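Local coordinates for nucleoporin NUP82 (Chaetomium thermophilum, PDB 5CWW), which probably serves as a structural component of the nuclear pore complex and as a docking partner for transport factors that pass through it, at residues V121-L129 / V137-S145; R46-I56 / P561-D570. All blocks are in the same frame, centred on the assembly; numbering follows the deposited sequence.

Contact 1 (V121-L129 / V137-S145); sequences VMSPNQDFL and VHICILPDS
Leu142 is the main bump here, reaching from just past the end of strand 137-141 into the notch between Met122, Asp127 and Leu129. Its CG, beside the backbone N (chi1 -64°), lies against Asp127 O, and the two methyls part from there. CD1 runs to the thioether of Met122, 3.5 Å from SD, and also lies against the Gln126 carbonyl, while CD2 presses on the CB of Leu129 at 3.6 Å. Met122 meets it because its chain is bent at both chi2 and chi3. Beyond the two segments, Leu129 also touches Ala50, and Leu142 touches Arg52.

The other face of the sheet carries Phe128 and Ile141, a non-hydrogen-bonded antiparallel pair whose side chains run side by side in the same direction. Ile141 folds at its end to lay CD1 over one face of the ring, 4.0 Å from the Phe128 centroid, a CH-pi contact. The Phe128 ring also stacks with His188, which in turn bonds to Asp127.

Between these faces runs the backbone of a beta hairpin, strands 128-132 and 137-141, the middle of a propeller blade. Leu129 and Cys140 form the hydrogen-bonded pair: Leu129 N to Cys140 O is 3.0 Å, Cys140 N to Leu129 O 2.8 Å and nearly straight (174°). Leu142 N then reaches Asp127 O at 3.0 Å, and a water joins that same oxygen to Leu142 O.

Every direct hydrogen bond between the two segments is thus backbone to backbone, so the main chain sets the register and the apolar side chains add packing and one CH-pi contact.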
# COMPACT_ATOMS: atom_id res chain seq x y z
N VAL B 121 6.39 4.14 -12.45
CA VAL B 121 5.75 2.84 -12.41
C VAL B 121 5.20 2.46 -13.78
O VAL B 121 4.23 3.04 -14.26
CB VAL B 121 4.60 2.79 -11.39
CG1 VAL B 121 4.12 1.36 -11.20
CG2 VAL B 121 5.05 3.38 -10.05
N MET B 122 5.84 1.47 -14.40
CA MET B 122 5.43 0.96 -15.70
C MET B 122 4.11 0.22 -15.60
O MET B 122 3.88 -0.51 -14.64
CB MET B 122 6.51 0.04 -16.27
CG MET B 122 6.30 -0.37 -17.72
SD MET B 122 6.38 1.01 -18.88
CE MET B 122 8.08 1.55 -18.67
N SER B 123 3.25 0.39 -16.60
CA SER B 123 1.97 -0.31 -16.63
C SER B 123 2.18 -1.73 -17.14
O SER B 123 3.23 -2.03 -17.70
CB SER B 123 0.97 0.45 -17.50
OG SER B 123 1.32 0.38 -18.87
N PRO B 124 1.19 -2.62 -16.94
CA PRO B 124 1.33 -4.03 -17.32
C PRO B 124 1.70 -4.25 -18.78
O PRO B 124 2.61 -5.03 -19.07
CB PRO B 124 -0.05 -4.61 -17.01
CG PRO B 124 -0.60 -3.73 -15.94
CD PRO B 124 -0.09 -2.36 -16.26
N ASN B 125 1.00 -3.58 -19.69
CA ASN B 125 1.26 -3.73 -21.12
C ASN B 125 2.32 -2.74 -21.61
O ASN B 125 2.60 -2.66 -22.81
CB ASN B 125 -0.03 -3.56 -21.91
CG ASN B 125 -1.05 -4.63 -21.59
OD1 ASN B 125 -0.69 -5.78 -21.32
ND2 ASN B 125 -2.33 -4.26 -21.60
N GLN B 126 2.89 -1.98 -20.67
CA GLN B 126 4.06 -1.15 -20.94
C GLN B 126 3.80 -0.06 -21.97
O GLN B 126 4.69 0.30 -22.74
CB GLN B 126 5.23 -2.03 -21.40
CG GLN B 126 5.57 -3.15 -20.42
CD GLN B 126 6.71 -4.03 -20.90
OE1 GLN B 126 6.86 -4.27 -22.10
NE2 GLN B 126 7.51 -4.52 -19.96
N ASP B 127 2.58 0.47 -21.98
CA ASP B 127 2.22 1.58 -22.85
C ASP B 127 2.02 2.87 -22.06
O ASP B 127 2.19 3.96 -22.60
CB ASP B 127 0.95 1.25 -23.65
CG ASP B 127 -0.16 0.69 -22.79
OD1 ASP B 127 0.10 0.35 -21.61
OD2 ASP B 127 -1.30 0.58 -23.28
N PHE B 128 1.66 2.74 -20.78
CA PHE B 128 1.52 3.89 -19.88
C PHE B 128 2.60 3.88 -18.81
O PHE B 128 3.01 2.81 -18.34
CB PHE B 128 0.14 3.90 -19.20
CG PHE B 128 -1.01 4.16 -20.13
CD1 PHE B 128 -0.82 4.37 -21.49
CD2 PHE B 128 -2.31 4.20 -19.63
CE1 PHE B 128 -1.89 4.61 -22.33
CE2 PHE B 128 -3.38 4.44 -20.47
CZ PHE B 128 -3.18 4.65 -21.81
N LEU B 129 3.04 5.07 -18.41
CA LEU B 129 4.02 5.22 -17.34
C LEU B 129 3.53 6.23 -16.31
O LEU B 129 3.32 7.40 -16.62
CB LEU B 129 5.37 5.66 -17.90
CG LEU B 129 6.51 5.84 -16.89
CD1 LEU B 129 6.93 4.49 -16.31
CD2 LEU B 129 7.69 6.55 -17.53
N VAL B 137 0.80 13.29 -9.56
CA VAL B 137 0.85 12.10 -10.40
C VAL B 137 0.54 12.47 -11.85
O VAL B 137 -0.52 13.03 -12.14
CB VAL B 137 -0.16 11.03 -9.93
CG1 VAL B 137 -0.04 9.77 -10.78
CG2 VAL B 137 0.06 10.69 -8.46
N HIS B 138 1.47 12.15 -12.74
CA HIS B 138 1.25 12.31 -14.18
C HIS B 138 1.31 10.95 -14.87
O HIS B 138 2.07 10.07 -14.46
CB HIS B 138 2.29 13.25 -14.79
CG HIS B 138 2.13 14.68 -14.39
ND1 HIS B 138 2.56 15.16 -13.17
CD2 HIS B 138 1.59 15.73 -15.04
CE1 HIS B 138 2.29 16.45 -13.09
NE2 HIS B 138 1.70 16.82 -14.21
N ILE B 139 0.50 10.79 -15.91
CA ILE B 139 0.53 9.58 -16.73
C ILE B 139 1.13 9.91 -18.08
O ILE B 139 0.58 10.72 -18.84
CB ILE B 139 -0.88 8.99 -16.93
CG1 ILE B 139 -1.57 8.78 -15.58
CG2 ILE B 139 -0.81 7.69 -17.73
CD1 ILE B 139 -0.83 7.86 -14.64
N CYS B 140 2.26 9.28 -18.39
CA CYS B 140 2.93 9.49 -19.66
C CYS B 140 2.51 8.42 -20.66
O CYS B 140 2.68 7.22 -20.41
CB CYS B 140 4.45 9.47 -19.49
SG CYS B 140 5.36 9.74 -21.04
N ILE B 141 1.96 8.86 -21.78
CA ILE B 141 1.68 7.96 -22.90
C ILE B 141 3.00 7.70 -23.60
O ILE B 141 3.49 8.55 -24.34
CB ILE B 141 0.65 8.57 -23.88
CG1 ILE B 141 -0.57 9.10 -23.12
CG2 ILE B 141 0.24 7.53 -24.92
CD1 ILE B 141 -1.23 8.09 -22.21
N LEU B 142 3.57 6.53 -23.35
CA LEU B 142 4.90 6.21 -23.85
C LEU B 142 4.94 6.24 -25.38
O LEU B 142 4.04 5.72 -26.03
CB LEU B 142 5.35 4.85 -23.32
CG LEU B 142 5.51 4.78 -21.80
CD1 LEU B 142 5.88 3.38 -21.35
CD2 LEU B 142 6.55 5.79 -21.31
N PRO B 143 5.99 6.85 -25.95
CA PRO B 143 6.04 7.02 -27.40
C PRO B 143 6.52 5.77 -28.14
O PRO B 143 7.00 4.83 -27.51
CB PRO B 143 7.04 8.16 -27.58
CG PRO B 143 8.00 7.95 -26.45
CD PRO B 143 7.18 7.42 -25.30
N ASP B 144 6.37 5.78 -29.46
CA ASP B 144 6.86 4.70 -30.29
C ASP B 144 8.38 4.59 -30.13
O ASP B 144 9.07 5.60 -30.01
CB ASP B 144 6.48 4.93 -31.76
CG ASP B 144 6.51 3.66 -32.58
OD1 ASP B 144 7.37 2.80 -32.32
OD2 ASP B 144 5.67 3.53 -33.50
N SER B 145 8.89 3.37 -30.14
CA SER B 145 10.32 3.14 -29.97
C SER B 145 11.14 3.65 -31.15
O SER B 145 12.36 3.81 -31.05
CB SER B 145 10.59 1.65 -29.75
OG SER B 145 9.91 1.18 -28.60
O HOH W 1 2.13 4.26 -25.31

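Contact 2 (R46-I56 / P561-D570); sequences RRTIARRGTEI and PLAAATSIDD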
# COMPACT_ATOMS: atom_id res chain seq x y z
N ARG B 46 12.74 6.12 -3.73
CA ARG B 46 13.32 6.55 -4.99
C ARG B 46 13.25 5.43 -6.03
O ARG B 46 14.21 4.69 -6.23
CB ARG B 46 14.77 6.99 -4.80
CG ARG B 46 15.39 7.59 -6.06
CD ARG B 46 16.88 7.89 -5.88
NE ARG B 46 17.43 8.53 -7.07
CZ ARG B 46 18.67 8.35 -7.53
NH1 ARG B 46 19.51 7.54 -6.90
NH2 ARG B 46 19.07 8.99 -8.62
N ARG B 47 12.09 5.32 -6.68
CA ARG B 47 11.90 4.38 -7.78
C ARG B 47 12.10 5.11 -9.11
O ARG B 47 11.19 5.20 -9.93
CB ARG B 47 10.52 3.74 -7.72
CG ARG B 47 10.27 2.98 -6.43
CD ARG B 47 9.01 2.14 -6.50
NE ARG B 47 8.80 1.39 -5.27
CZ ARG B 47 9.43 0.27 -4.95
NH1 ARG B 47 10.33 -0.25 -5.77
NH2 ARG B 47 9.18 -0.34 -3.80
N THR B 48 13.31 5.63 -9.31
CA THR B 48 13.59 6.53 -10.42
C THR B 48 13.98 5.80 -11.70
O THR B 48 14.33 6.44 -12.70
CB THR B 48 14.71 7.51 -10.03
OG1 THR B 48 15.76 6.80 -9.37
CG2 THR B 48 14.17 8.58 -9.10
N ILE B 49 13.92 4.47 -11.69
CA ILE B 49 14.20 3.68 -12.88
C ILE B 49 13.04 2.73 -13.18
O ILE B 49 12.56 2.01 -12.29
CB ILE B 49 15.50 2.86 -12.75
CG1 ILE B 49 16.69 3.79 -12.48
CG2 ILE B 49 15.75 2.04 -14.01
CD1 ILE B 49 18.00 3.07 -12.20
N ALA B 50 12.59 2.74 -14.43
CA ALA B 50 11.56 1.83 -14.91
C ALA B 50 12.00 1.26 -16.25
O ALA B 50 12.90 1.81 -16.88
CB ALA B 50 10.22 2.54 -15.04
N ARG B 51 11.37 0.17 -16.69
CA ARG B 51 11.82 -0.51 -17.90
C ARG B 51 10.71 -1.21 -18.67
O ARG B 51 9.64 -1.50 -18.13
CB ARG B 51 12.88 -1.56 -17.55
CG ARG B 51 12.33 -2.73 -16.73
CD ARG B 51 13.34 -3.84 -16.59
NE ARG B 51 13.50 -4.62 -17.82
CZ ARG B 51 12.82 -5.72 -18.11
NH1 ARG B 51 11.90 -6.20 -17.28
NH2 ARG B 51 13.04 -6.35 -19.26
N ARG B 52 10.99 -1.47 -19.94
CA ARG B 52 10.18 -2.36 -20.76
C ARG B 52 11.13 -3.01 -21.76
O ARG B 52 11.81 -2.31 -22.52
CB ARG B 52 9.04 -1.61 -21.46
CG ARG B 52 9.47 -0.45 -22.35
CD ARG B 52 8.27 0.23 -22.98
NE ARG B 52 8.66 1.16 -24.03
CZ ARG B 52 7.81 1.82 -24.81
NH1 ARG B 52 6.50 1.66 -24.65
NH2 ARG B 52 8.26 2.64 -25.74
N GLY B 53 11.20 -4.33 -21.74
CA GLY B 53 12.20 -5.04 -22.52
C GLY B 53 13.59 -4.53 -22.18
O GLY B 53 13.98 -4.53 -21.01
N THR B 54 14.32 -4.08 -23.19
CA THR B 54 15.66 -3.55 -22.99
C THR B 54 15.67 -2.02 -22.86
O THR B 54 16.73 -1.42 -22.68
CB THR B 54 16.60 -3.96 -24.14
OG1 THR B 54 16.05 -3.52 -25.39
CG2 THR B 54 16.78 -5.46 -24.17
N GLU B 55 14.50 -1.41 -22.96
CA GLU B 55 14.38 0.04 -22.78
C GLU B 55 14.27 0.37 -21.29
O GLU B 55 13.67 -0.38 -20.52
CB GLU B 55 13.15 0.59 -23.51
CG GLU B 55 13.19 0.43 -25.02
CD GLU B 55 11.98 1.06 -25.70
OE1 GLU B 55 11.16 1.69 -25.00
OE2 GLU B 55 11.86 0.94 -26.94
N ILE B 56 14.84 1.51 -20.90
CA ILE B 56 14.72 1.99 -19.53
C ILE B 56 14.39 3.48 -19.50
O ILE B 56 14.71 4.22 -20.43
CB ILE B 56 16.01 1.74 -18.71
CG1 ILE B 56 17.20 2.50 -19.30
CG2 ILE B 56 16.30 0.25 -18.64
CD1 ILE B 56 18.43 2.50 -18.41
N PRO B 561 21.36 8.38 -2.19
CA PRO B 561 20.38 7.29 -2.28
C PRO B 561 20.47 6.56 -3.61
O PRO B 561 20.84 7.17 -4.62
CB PRO B 561 19.04 8.02 -2.14
CG PRO B 561 19.30 9.37 -2.69
CD PRO B 561 20.72 9.70 -2.33
N LEU B 562 20.13 5.28 -3.61
CA LEU B 562 20.18 4.47 -4.83
C LEU B 562 18.79 4.30 -5.41
O LEU B 562 17.81 4.11 -4.68
CB LEU B 562 20.80 3.10 -4.54
CG LEU B 562 22.19 3.11 -3.90
CD1 LEU B 562 22.67 1.69 -3.65
CD2 LEU B 562 23.19 3.87 -4.76
N ALA B 563 18.69 4.38 -6.73
CA ALA B 563 17.45 4.06 -7.42
C ALA B 563 17.09 2.61 -7.14
O ALA B 563 17.97 1.74 -7.15
CB ALA B 563 17.59 4.31 -8.91
N ALA B 564 15.82 2.35 -6.88
CA ALA B 564 15.34 1.00 -6.61
C ALA B 564 15.81 0.05 -7.70
O ALA B 564 15.68 0.34 -8.89
CB ALA B 564 13.83 0.98 -6.51
N ALA B 565 16.36 -1.09 -7.28
CA ALA B 565 16.93 -2.06 -8.20
C ALA B 565 15.91 -2.50 -9.24
O ALA B 565 14.75 -2.75 -8.92
CB ALA B 565 17.44 -3.27 -7.43
N THR B 566 16.35 -2.57 -10.50
CA THR B 566 15.50 -3.00 -11.60
C THR B 566 16.09 -4.25 -12.23
O THR B 566 17.17 -4.21 -12.82
CB THR B 566 15.35 -1.90 -12.66
OG1 THR B 566 14.90 -0.69 -12.04
CG2 THR B 566 14.35 -2.32 -13.73
N SER B 567 15.39 -5.37 -12.10
CA SER B 567 15.86 -6.64 -12.62
C SER B 567 15.53 -6.78 -14.11
O SER B 567 14.41 -6.52 -14.53
CB SER B 567 15.26 -7.81 -11.84
OG SER B 567 15.85 -9.04 -12.22
N ILE B 568 16.53 -7.20 -14.88
CA ILE B 568 16.37 -7.39 -16.32
C ILE B 568 16.96 -8.73 -16.75
O ILE B 568 18.08 -9.07 -16.38
CB ILE B 568 17.06 -6.26 -17.11
CG1 ILE B 568 16.70 -4.90 -16.49
CG2 ILE B 568 16.67 -6.34 -18.59
CD1 ILE B 568 17.07 -3.68 -17.32
N ASP B 569 16.19 -9.48 -17.53
CA ASP B 569 16.63 -10.76 -18.06
C ASP B 569 16.38 -10.83 -19.55
O ASP B 569 15.35 -11.33 -20.00
CB ASP B 569 15.92 -11.92 -17.35
CG ASP B 569 16.42 -13.28 -17.81
OD1 ASP B 569 17.61 -13.39 -18.15
OD2 ASP B 569 15.62 -14.24 -17.83
N ASP B 570 17.34 -10.32 -20.32
CA ASP B 570 17.24 -10.29 -21.77
C ASP B 570 18.13 -11.38 -22.38
O ASP B 570 19.21 -11.64 -21.87
CB ASP B 570 17.64 -8.91 -22.30
CG ASP B 570 17.63 -8.84 -23.81
OD1 ASP B 570 16.57 -8.52 -24.38
OD2 ASP B 570 18.69 -9.09 -24.42
O HOH W 2 13.68 2.35 -9.71
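Arg51 lies across Thr566 and then slides past Ile568 in the opposite direction, where the first and last blades meet in the seven-bladed beta-propeller that forms this N-terminal part of the protein. Strands 49-52 and 566-570 run roughly parallel, 22° apart, with axes 7.9 Å from each other at closest, and side chains fill the space between.

Arg51 leaves its backbone with CG between N and the carbonyl carbon (chi1 67°) and bends again at chi3. Its CD rests 3.4 Å from Thr566 CG2, one face of the guanidinium looks onto the CA of Ile568, and NH2 turns back to bond Gly53 O at 2.7 Å. With an alanine here, Thr566 CG2 and Ile568 would probably lose the chain lying over them, and Gly53 O its guanidinium donor.

Nearer the start of the segments, Ile49 sends CD1 to Ala563 CB at 3.5 Å, and its CG2 crosses Thr566 beside OG1. Arg46 is extended from CG to NE, and Ala563 CB sits over one guanidinium face, toward its rim. Arg47 turns its charge elsewhere, to a salt bridge with Asp391, and merely brushes the Ala564 methyl.

Ala564 N bonds directly to Arg46 O across the contact, at 2.9 Å and nearly along the C=O axis; just beyond it, a water takes the N-H of Ile49 (2.9 Å from its N) and donates to Ala564 O.

Along the chain the order is 46-56, 121-129, 137-145, then 561-570, so contact 1 falls within the roughly 500 residues that separate the two halves of contact 2. Contact 1 is local, a hairpin within the second sheet; contact 2 brings the first and last sheets together, as expected where a propeller ring closes. Their centres lie 14 Å apart, and segment 46-56 joins them: Arg52 NH1 sits 3.0 Å from Gln126 O, and Glu55 OE2 lies 2.6 Å from Ser145 OG, both probable hydrogen bonds. The side chains of Arg52 and Glu55 thus turn to the second blade, while Arg51 and Thr54 face the last, so that the first blade touches both its neighbours.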